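Long-range contacts in molybdopterin synthase catalytic subunit (Helicobacter pylori, PDB 3RPF), which probably converts precursor Z (cyclic pyranopterin phosphate) into molybdopterin, inserting two sulfur atoms supplied by its small partner subunit MoaD to form the dithiolene: residues 50-55 against 122-127; 9-14 against 83-88; 56-61 against 117-122. All blocks are in the same frame, centred on the assembly; numbering follows the deposited sequence.

Interaction 1 (50-55 against 122-127); sequences SFDIYE and WKYDLI. With EDO (1,2-ethanediol), chain G.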
loop_
_atom_site.group_PDB
_atom_site.type_symbol
_atom_site.label_atom_id
_atom_site.label_comp_id
_atom_site.label_asym_id
_atom_site.label_seq_id
_atom_site.Cartn_x
_atom_site.Cartn_y
_atom_site.Cartn_z
ATOM N N SER A 50 11.419 9.464 -18.914
ATOM C CA SER A 50 12.682 8.751 -19.049
ATOM C C SER A 50 13.461 8.900 -17.752
ATOM O O SER A 50 13.360 9.927 -17.072
ATOM C CB SER A 50 13.488 9.280 -20.225
ATOM O OG SER A 50 14.590 8.428 -20.484
ATOM N N PHE A 51 14.214 7.871 -17.380
ATOM C CA PHE A 51 14.923 7.903 -16.106
ATOM C C PHE A 51 16.432 7.639 -16.256
ATOM O O PHE A 51 16.842 6.784 -17.049
ATOM C CB PHE A 51 14.317 6.890 -15.136
ATOM C CG PHE A 51 12.852 7.137 -14.815
ATOM C CD1 PHE A 51 12.482 7.970 -13.765
ATOM C CD2 PHE A 51 11.862 6.525 -15.555
ATOM C CE1 PHE A 51 11.134 8.198 -13.462
ATOM C CE2 PHE A 51 10.499 6.743 -15.255
ATOM C CZ PHE A 51 10.146 7.579 -14.210
ATOM N N ASP A 52 17.247 8.391 -15.515
ATOM C CA ASP A 52 18.643 8.008 -15.269
ATOM C C ASP A 52 18.773 7.510 -13.829
ATOM O O ASP A 52 18.118 8.037 -12.921
ATOM C CB ASP A 52 19.590 9.187 -15.457
ATOM C CG ASP A 52 19.708 9.634 -16.903
ATOM O OD1 ASP A 52 19.423 8.834 -17.830
ATOM O OD2 ASP A 52 20.094 10.807 -17.108
ATOM N N ILE A 53 19.628 6.512 -13.612
ATOM C CA ILE A 53 19.825 5.946 -12.280
ATOM C C ILE A 53 21.300 5.864 -11.892
ATOM O O ILE A 53 22.126 5.379 -12.681
ATOM C CB ILE A 53 19.217 4.535 -12.178
ATOM C CG1 ILE A 53 17.704 4.576 -12.423
ATOM C CG2 ILE A 53 19.509 3.924 -10.804
ATOM C CD1 ILE A 53 17.031 3.233 -12.278
ATOM N N TYR A 54 21.645 6.343 -10.694
ATOM C CA TYR A 54 23.008 6.122 -10.147
ATOM C C TYR A 54 23.001 4.735 -9.505
ATOM O O TYR A 54 22.621 4.582 -8.341
ATOM C CB TYR A 54 23.330 7.193 -9.102
ATOM C CG TYR A 54 24.758 7.219 -8.546
ATOM C CD1 TYR A 54 25.198 8.300 -7.785
ATOM C CD2 TYR A 54 25.650 6.177 -8.765
ATOM C CE1 TYR A 54 26.469 8.344 -7.264
ATOM C CE2 TYR A 54 26.939 6.211 -8.240
ATOM C CZ TYR A 54 27.338 7.299 -7.491
ATOM O OH TYR A 54 28.611 7.354 -6.967
ATOM N N GLU A 55 23.392 3.709 -10.254
ATOM C CA GLU A 55 23.059 2.344 -9.823
ATOM C C GLU A 55 23.765 1.897 -8.553
ATOM O O GLU A 55 23.141 1.292 -7.672
ATOM C CB GLU A 55 23.262 1.335 -10.959
ATOM C CG GLU A 55 22.449 1.676 -12.203
ATOM C CD GLU A 55 22.444 0.558 -13.223
ATOM O OE1 GLU A 55 21.970 0.779 -14.365
ATOM O OE2 GLU A 55 22.906 -0.550 -12.873
ATOM N N TRP A 122 16.858 10.286 -11.614
ATOM C CA TRP A 122 16.522 11.559 -12.266
ATOM C C TRP A 122 15.465 11.368 -13.340
ATOM O O TRP A 122 15.544 10.450 -14.156
ATOM C CB TRP A 122 17.774 12.239 -12.841
ATOM C CG TRP A 122 18.739 12.579 -11.756
ATOM C CD1 TRP A 122 18.773 13.721 -11.017
ATOM C CD2 TRP A 122 19.765 11.731 -11.237
ATOM N NE1 TRP A 122 19.763 13.637 -10.065
ATOM C CE2 TRP A 122 20.385 12.421 -10.182
ATOM C CE3 TRP A 122 20.211 10.448 -11.556
ATOM C CZ2 TRP A 122 21.446 11.877 -9.456
ATOM C CZ3 TRP A 122 21.262 9.911 -10.835
ATOM C CH2 TRP A 122 21.871 10.628 -9.804
ATOM N N LYS A 123 14.467 12.240 -13.330
ATOM C CA LYS A 123 13.307 12.082 -14.198
ATOM C C LYS A 123 13.269 13.163 -15.258
ATOM O O LYS A 123 13.547 14.327 -14.970
ATOM C CB LYS A 123 12.013 12.130 -13.377
ATOM C CG LYS A 123 10.746 12.204 -14.216
ATOM C CD LYS A 123 9.492 11.824 -13.399
ATOM C CE LYS A 123 9.070 12.950 -12.480
ATOM N NZ LYS A 123 7.871 12.570 -11.654
ATOM N N TYR A 124 12.898 12.765 -16.473
ATOM C CA TYR A 124 12.739 13.678 -17.596
ATOM C C TYR A 124 11.378 13.445 -18.242
ATOM O O TYR A 124 10.949 12.296 -18.402
ATOM C CB TYR A 124 13.806 13.404 -18.645
ATOM C CG TYR A 124 15.233 13.438 -18.137
ATOM C CD1 TYR A 124 16.045 14.544 -18.368
ATOM C CD2 TYR A 124 15.773 12.362 -17.449
ATOM C CE1 TYR A 124 17.367 14.576 -17.918
ATOM C CE2 TYR A 124 17.091 12.382 -16.993
ATOM C CZ TYR A 124 17.877 13.491 -17.227
ATOM O OH TYR A 124 19.180 13.511 -16.774
ATOM N N ASP A 125 10.712 14.517 -18.640
ATOM C CA ASP A 125 9.520 14.426 -19.473
ATOM C C ASP A 125 9.959 14.105 -20.905
ATOM O O ASP A 125 10.919 14.670 -21.379
ATOM C CB ASP A 125 8.768 15.756 -19.456
ATOM C CG ASP A 125 8.116 16.052 -18.117
ATOM O OD1 ASP A 125 7.557 15.129 -17.524
ATOM O OD2 ASP A 125 8.163 17.207 -17.655
ATOM N N LEU A 126 9.269 13.215 -21.598
ATOM C CA LEU A 126 9.582 12.964 -22.995
ATOM C C LEU A 126 8.637 13.810 -23.844
ATOM O O LEU A 126 7.458 13.533 -23.905
ATOM C CB LEU A 126 9.372 11.497 -23.342
ATOM C CG LEU A 126 10.509 10.534 -23.054
ATOM C CD1 LEU A 126 10.290 9.175 -23.672
ATOM C CD2 LEU A 126 11.800 11.133 -23.491
ATOM N N ILE A 127 9.165 14.836 -24.494
ATOM C CA ILE A 127 8.378 15.680 -25.385
ATOM C C ILE A 127 9.081 15.872 -26.714
ATOM O O ILE A 127 10.221 16.250 -26.736
ATOM C CB ILE A 127 8.146 17.052 -24.773
ATOM C CG1 ILE A 127 7.964 16.926 -23.274
ATOM C CG2 ILE A 127 6.926 17.682 -25.355
ATOM C CD1 ILE A 127 7.397 18.110 -22.659
HETATM C C1 EDO G . 25.608 3.344 -12.852
HETATM O O1 EDO G . 25.104 4.648 -12.554
HETATM C C2 EDO G . 26.919 3.159 -12.102
HETATM O O2 EDO G . 26.699 3.405 -10.706
#
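W122 and D52 form a hydrogen-bonded antiparallel pair between the central strands of this MoaE-family protein's four-stranded antiparallel sheet; the strand axes run at 160° to each other. W122 N donates to D52 O at 2.9 Å and nearly straight (170° at the hydrogen), and W122 O accepts from D52 N at 3.0 Å. The indole, with CG beside the backbone N (chi1 -62°), reaches past the end of strand 48-53, where Y54 N and I53 C lie at its edge and its CH2 is 3.8 Å from Y54 CB. NE1 turns instead to P69 O of the MoaD-type chain, whose F8 stacks on Y54, so this end of the strand pair is part of the subunit interface. K123 faces F51 in the non-hydrogen-bonded pair. Their side chains run side by side in the same direction, K123 CD lying 4.0 Å from F51 CE1. By similarity K123, Y124 and D125 bind substrate, and a sulfate ion, probably from the crystallisation liquor, about 5 Å from the K123 side chain (nearest atoms) is consistent with an anion-binding pocket there. Y124 returns to the face of S50 and D52: Y124 N donates to S50 O and S50 N to Y124 O, both at 2.9 Å. S50 O also lies in the plane of the Y124 ring, at its edge. The phenol's OH makes a weak and positionally doubtful bond to D52 OD2, while R131 forms a salt bridge with D52 OD1 and a cation-pi contact with Y124. Farther along, L126 swings its end back, placing CD2 4.1 Å from S50 CB.

Interaction 2 (9-14 against 83-88); sequences QGALDT and GDVLIG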
loop_
_atom_site.group_PDB
_atom_site.type_symbol
_atom_site.label_atom_id
_atom_site.label_comp_id
_atom_site.label_asym_id
_atom_site.label_seq_id
_atom_site.Cartn_x
_atom_site.Cartn_y
_atom_site.Cartn_z
ATOM N N GLN A 9 15.432 -2.193 -18.039
ATOM C CA GLN A 9 15.454 -1.304 -19.186
ATOM C C GLN A 9 14.047 -1.141 -19.733
ATOM O O GLN A 9 13.417 -2.118 -20.133
ATOM C CB GLN A 9 16.366 -1.865 -20.278
ATOM C CG GLN A 9 16.506 -0.942 -21.468
ATOM C CD GLN A 9 17.199 0.353 -21.104
ATOM O OE1 GLN A 9 18.275 0.343 -20.506
ATOM N NE2 GLN A 9 16.586 1.477 -21.457
ATOM N N GLY A 10 13.549 0.091 -19.744
ATOM C CA GLY A 10 12.198 0.355 -20.205
ATOM C C GLY A 10 11.148 0.048 -19.150
ATOM O O GLY A 10 11.451 -0.043 -17.962
ATOM N N ALA A 11 9.909 -0.115 -19.607
ATOM C CA ALA A 11 8.743 -0.331 -18.758
ATOM C C ALA A 11 8.793 -1.633 -17.944
ATOM O O ALA A 11 9.302 -2.656 -18.400
ATOM C CB ALA A 11 7.493 -0.304 -19.623
ATOM N N LEU A 12 8.246 -1.596 -16.738
ATOM C CA LEU A 12 8.243 -2.781 -15.885
ATOM C C LEU A 12 7.172 -3.764 -16.354
ATOM O O LEU A 12 6.103 -3.346 -16.809
ATOM C CB LEU A 12 7.979 -2.386 -14.432
ATOM C CG LEU A 12 8.999 -1.452 -13.786
ATOM C CD1 LEU A 12 8.592 -1.158 -12.348
ATOM C CD2 LEU A 12 10.395 -2.041 -13.830
ATOM N N ASP A 13 7.450 -5.064 -16.262
ATOM C CA ASP A 13 6.403 -6.050 -16.515
ATOM C C ASP A 13 5.712 -6.317 -15.190
ATOM O O ASP A 13 6.051 -7.269 -14.475
ATOM C CB ASP A 13 6.967 -7.344 -17.089
ATOM C CG ASP A 13 5.875 -8.336 -17.460
ATOM O OD1 ASP A 13 4.724 -8.149 -17.007
ATOM O OD2 ASP A 13 6.161 -9.299 -18.206
ATOM N N THR A 14 4.749 -5.466 -14.854
ATOM C CA THR A 14 4.128 -5.519 -13.531
ATOM C C THR A 14 3.395 -6.834 -13.312
ATOM O O THR A 14 3.398 -7.366 -12.216
ATOM C CB THR A 14 3.162 -4.353 -13.312
ATOM O OG1 THR A 14 2.094 -4.445 -14.260
ATOM C CG2 THR A 14 3.893 -3.034 -13.502
ATOM N N GLY A 83 15.701 4.459 -18.432
ATOM C CA GLY A 83 15.418 4.887 -19.790
ATOM C C GLY A 83 13.950 5.225 -19.990
ATOM O O GLY A 83 13.280 5.665 -19.049
ATOM N N ASP A 84 13.447 5.016 -21.206
ATOM C CA ASP A 84 12.123 5.493 -21.583
ATOM C C ASP A 84 10.997 4.590 -21.094
ATOM O O ASP A 84 11.097 3.367 -21.149
ATOM C CB ASP A 84 12.010 5.634 -23.102
ATOM C CG ASP A 84 12.988 6.641 -23.666
ATOM O OD1 ASP A 84 13.644 7.341 -22.864
ATOM O OD2 ASP A 84 13.097 6.735 -24.908
ATOM N N VAL A 85 9.951 5.223 -20.588
ATOM C CA VAL A 85 8.716 4.572 -20.220
ATOM C C VAL A 85 7.548 5.388 -20.777
ATOM O O VAL A 85 7.390 6.543 -20.460
ATOM C CB VAL A 85 8.610 4.439 -18.705
ATOM C CG1 VAL A 85 7.451 3.606 -18.323
ATOM C CG2 VAL A 85 9.889 3.905 -18.136
ATOM N N LEU A 86 6.731 4.769 -21.601
ATOM C CA LEU A 86 5.625 5.451 -22.239
ATOM C C LEU A 86 4.371 5.575 -21.373
ATOM O O LEU A 86 4.216 4.871 -20.403
ATOM C CB LEU A 86 5.292 4.786 -23.569
ATOM C CG LEU A 86 6.466 4.495 -24.489
ATOM C CD1 LEU A 86 6.007 3.823 -25.744
ATOM C CD2 LEU A 86 7.259 5.719 -24.797
ATOM N N ILE A 87 3.464 6.446 -21.787
ATOM C CA ILE A 87 2.237 6.704 -21.068
ATOM C C ILE A 87 1.500 5.404 -20.925
ATOM O O ILE A 87 1.422 4.639 -21.846
ATOM C CB ILE A 87 1.299 7.562 -21.903
ATOM C CG1 ILE A 87 1.812 8.987 -22.034
ATOM C CG2 ILE A 87 -0.102 7.453 -21.370
ATOM C CD1 ILE A 87 2.270 9.568 -20.768
ATOM N N GLY A 88 0.950 5.170 -19.750
ATOM C CA GLY A 88 0.227 3.951 -19.465
ATOM C C GLY A 88 1.098 2.832 -18.924
ATOM O O GLY A 88 0.579 1.835 -18.405
#
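The loop that joins strand 5-9 to helix 14-27 meets the chain just where it turns the corner at G83 into the short outermost strand 84-86, and G10 and D84 carry the closest approach. No hydrogen bond spans the two segments. The evidence for a specific backbone contact is a CA-H...O interaction: G10 CA lies 3.3 Å from D84 O, with an angle of 155° at the hydrogen. G10 has a positive phi (80°), and its polar backbone atoms are used away from D84: its O accepts from S81 OG, and its backbone pairs with L82. The D84 carboxylate likewise belongs to another contact, since D84 OD1 is hydrogen-bonded to S50 OG. Upstream, the Q9 chain starts out pointing away from G83 but bends at chi2 (65°), which brings its amide back over the corner, NE2 standing 4.0 Å from G83 CA. Downstream the contact becomes apolar. The two methyls of V85 divide the loop between them: CG2 lies 4.2 Å from the carbonyl carbon of G10, while CG1 turns to A11. V85 is the buried member of the group, and its side chain also packs on V40, a substrate-binding residue by similarity, so this surface contact backs onto the probable active-site region. The loop's last touch on the strand is at V85 CG1, with A11 CB 4.1 Å away.

Interaction 3 (56-61 against 117-122); sequences ALLKTW and HNAPIW. With EDO (1,2-ethanediol), chain F; EDO (1,2-ethanediol), chain G.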
loop_
_atom_site.group_PDB
_atom_site.type_symbol
_atom_site.label_atom_id
_atom_site.label_comp_id
_atom_site.label_asym_id
_atom_site.label_seq_id
_atom_site.Cartn_x
_atom_site.Cartn_y
_atom_site.Cartn_z
ATOM N N ALA A 56 25.058 2.189 -8.451
ATOM C CA ALA A 56 25.830 1.786 -7.272
ATOM C C ALA A 56 25.238 2.372 -5.994
ATOM O O ALA A 56 25.125 1.684 -4.988
ATOM C CB ALA A 56 27.308 2.193 -7.424
ATOM N N LEU A 57 24.857 3.644 -6.028
ATOM C CA LEU A 57 24.347 4.287 -4.819
ATOM C C LEU A 57 22.920 3.832 -4.559
ATOM O O LEU A 57 22.539 3.597 -3.413
ATOM C CB LEU A 57 24.429 5.814 -4.927
ATOM C CG LEU A 57 23.785 6.596 -3.776
ATOM C CD1 LEU A 57 24.333 6.162 -2.428
ATOM C CD2 LEU A 57 23.995 8.090 -4.001
ATOM N N LEU A 58 22.129 3.677 -5.614
ATOM C CA LEU A 58 20.778 3.136 -5.438
ATOM C C LEU A 58 20.827 1.776 -4.732
ATOM O O LEU A 58 20.058 1.521 -3.791
ATOM C CB LEU A 58 20.051 3.026 -6.781
ATOM C CG LEU A 58 18.684 2.353 -6.629
ATOM C CD1 LEU A 58 17.829 3.193 -5.706
ATOM C CD2 LEU A 58 18.023 2.183 -7.983
ATOM N N LYS A 59 21.749 0.916 -5.156
ATOM C CA LYS A 59 21.870 -0.417 -4.565
ATOM C C LYS A 59 22.136 -0.358 -3.068
ATOM O O LYS A 59 21.492 -1.060 -2.276
ATOM C CB LYS A 59 22.982 -1.216 -5.255
ATOM N N THR A 60 23.093 0.469 -2.670
ATOM C CA THR A 60 23.473 0.541 -1.259
ATOM C C THR A 60 22.378 1.207 -0.439
ATOM O O THR A 60 21.973 0.686 0.613
ATOM C CB THR A 60 24.813 1.281 -1.072
ATOM O OG1 THR A 60 24.696 2.625 -1.548
ATOM C CG2 THR A 60 25.923 0.565 -1.838
ATOM N N TRP A 61 21.890 2.348 -0.914
ATOM C CA TRP A 61 20.738 2.996 -0.279
ATOM C C TRP A 61 19.598 2.003 -0.036
ATOM O O TRP A 61 19.038 1.922 1.069
ATOM C CB TRP A 61 20.229 4.173 -1.143
ATOM C CG TRP A 61 19.016 4.858 -0.548
ATOM C CD1 TRP A 61 19.005 5.807 0.443
ATOM C CD2 TRP A 61 17.637 4.630 -0.893
ATOM N NE1 TRP A 61 17.707 6.190 0.721
ATOM C CE2 TRP A 61 16.850 5.477 -0.080
ATOM C CE3 TRP A 61 16.995 3.789 -1.806
ATOM C CZ2 TRP A 61 15.453 5.500 -0.149
ATOM C CZ3 TRP A 61 15.598 3.815 -1.879
ATOM C CH2 TRP A 61 14.849 4.667 -1.058
ATOM N N HIS A 117 12.207 11.138 -1.943
ATOM C CA HIS A 117 13.075 12.270 -1.611
ATOM C C HIS A 117 14.572 11.956 -1.675
ATOM O O HIS A 117 15.398 12.873 -1.648
ATOM C CB HIS A 117 12.750 12.815 -0.211
ATOM C CG HIS A 117 11.394 13.445 -0.095
ATOM N ND1 HIS A 117 10.779 13.662 1.120
ATOM C CD2 HIS A 117 10.536 13.906 -1.037
ATOM C CE1 HIS A 117 9.603 14.226 0.922
ATOM N NE2 HIS A 117 9.430 14.387 -0.378
ATOM N N ASN A 118 14.934 10.680 -1.772
ATOM C CA ASN A 118 16.332 10.311 -1.562
ATOM C C ASN A 118 16.935 9.315 -2.544
ATOM O O ASN A 118 18.154 9.175 -2.614
ATOM C CB ASN A 118 16.534 9.796 -0.139
ATOM C CG ASN A 118 16.353 10.877 0.896
ATOM O OD1 ASN A 118 17.201 11.758 1.040
ATOM N ND2 ASN A 118 15.243 10.820 1.630
ATOM N N ALA A 119 16.105 8.609 -3.293
ATOM C CA ALA A 119 16.661 7.634 -4.217
ATOM C C ALA A 119 17.340 8.429 -5.308
ATOM O O ALA A 119 16.775 9.395 -5.818
ATOM C CB ALA A 119 15.587 6.730 -4.790
ATOM N N PRO A 120 18.579 8.048 -5.636
ATOM C CA PRO A 120 19.357 8.759 -6.660
ATOM C C PRO A 120 18.842 8.383 -8.038
ATOM O O PRO A 120 19.419 7.523 -8.703
ATOM C CB PRO A 120 20.774 8.239 -6.438
ATOM C CG PRO A 120 20.577 6.830 -5.885
ATOM C CD PRO A 120 19.313 6.908 -5.051
ATOM N N ILE A 121 17.726 8.996 -8.430
ATOM C CA ILE A 121 17.103 8.753 -9.726
ATOM C C ILE A 121 16.646 10.086 -10.309
ATOM O O ILE A 121 16.118 10.928 -9.575
ATOM C CB ILE A 121 15.888 7.822 -9.602
ATOM C CG1 ILE A 121 16.312 6.444 -9.067
ATOM C CG2 ILE A 121 15.182 7.700 -10.940
ATOM C CD1 ILE A 121 15.125 5.474 -8.830
ATOM N N TRP A 122 16.858 10.286 -11.614
ATOM C CA TRP A 122 16.522 11.559 -12.266
ATOM C C TRP A 122 15.465 11.368 -13.340
ATOM O O TRP A 122 15.544 10.450 -14.156
ATOM C CB TRP A 122 17.774 12.239 -12.841
ATOM C CG TRP A 122 18.739 12.579 -11.756
ATOM C CD1 TRP A 122 18.773 13.721 -11.017
ATOM C CD2 TRP A 122 19.765 11.731 -11.237
ATOM N NE1 TRP A 122 19.763 13.637 -10.065
ATOM C CE2 TRP A 122 20.385 12.421 -10.182
ATOM C CE3 TRP A 122 20.211 10.448 -11.556
ATOM C CZ2 TRP A 122 21.446 11.877 -9.456
ATOM C CZ3 TRP A 122 21.262 9.911 -10.835
ATOM C CH2 TRP A 122 21.871 10.628 -9.804
HETATM C C1 EDO F . 21.325 7.933 -0.701
HETATM O O1 EDO F . 21.870 8.343 0.563
HETATM C C2 EDO F . 20.994 9.154 -1.562
HETATM O O2 EDO F . 20.177 10.078 -0.827
HETATM C C1 EDO G . 25.608 3.344 -12.852
HETATM O O1 EDO G . 25.104 4.648 -12.554
HETATM C C2 EDO G . 26.919 3.159 -12.102
HETATM O O2 EDO G . 26.699 3.405 -10.706
#
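W61, on helix 55-71, packs against N118 and A119 in the connection that carries the chain from helix 101-118 into strand 121-127, a helix-to-strand junction beside the sheet. With CG placed anti to the backbone N (chi1 179°), the indole extends from the helix toward that connection. Starting at the root, CB and CG touch C1 of a bound ethanediol, probably from the crystallisation liquor, which comes nearest at CD1 (3.3 Å). Next along the ring, NE1 lies 3.9 Å from N118 CB and makes a weak hydrogen bond to D114 OD2. N118 O sits over one face of the indole and is itself bound by the ethanediol O2 at 2.8 Å. At the far rim, CZ3 meets A119 CB at 4.1 Å; the methyl stands above the ring plane, displaced toward its rim. The other half of the contact belongs to P120, which is the centre of an inverse gamma turn closed by a weak bond from I121 N to A119 O. Its ring projects toward the helix between two consecutive leucines. CG is 3.8 Å from L57 CG, the two side chains crossing obliquely, whereas L58 is met at about a right angle, its CB 3.9 Å away. The proline also presses on the helix backbone itself, CG lying 3.5 Å from L58 N.

From the N terminus, 9-14 comes first, then the consecutive segments 50-55 and 56-61. Interaction 2 closes its loop at 83-88, while the loops begun at 50-55 and 56-61 are still open, and so it crosses both other contacts. Interaction 3 closes next, at 117-122, nested inside interaction 1, which ends at 122-127; these two share W122. Strand 48-53 links all three parts: F51 N reaches G83 O, joining interaction 2, and just past the strand's end Y54 N reaches P120 O of interaction 3. Together they tie the N-terminal loop, the antiparallel sheet and helix 55-71.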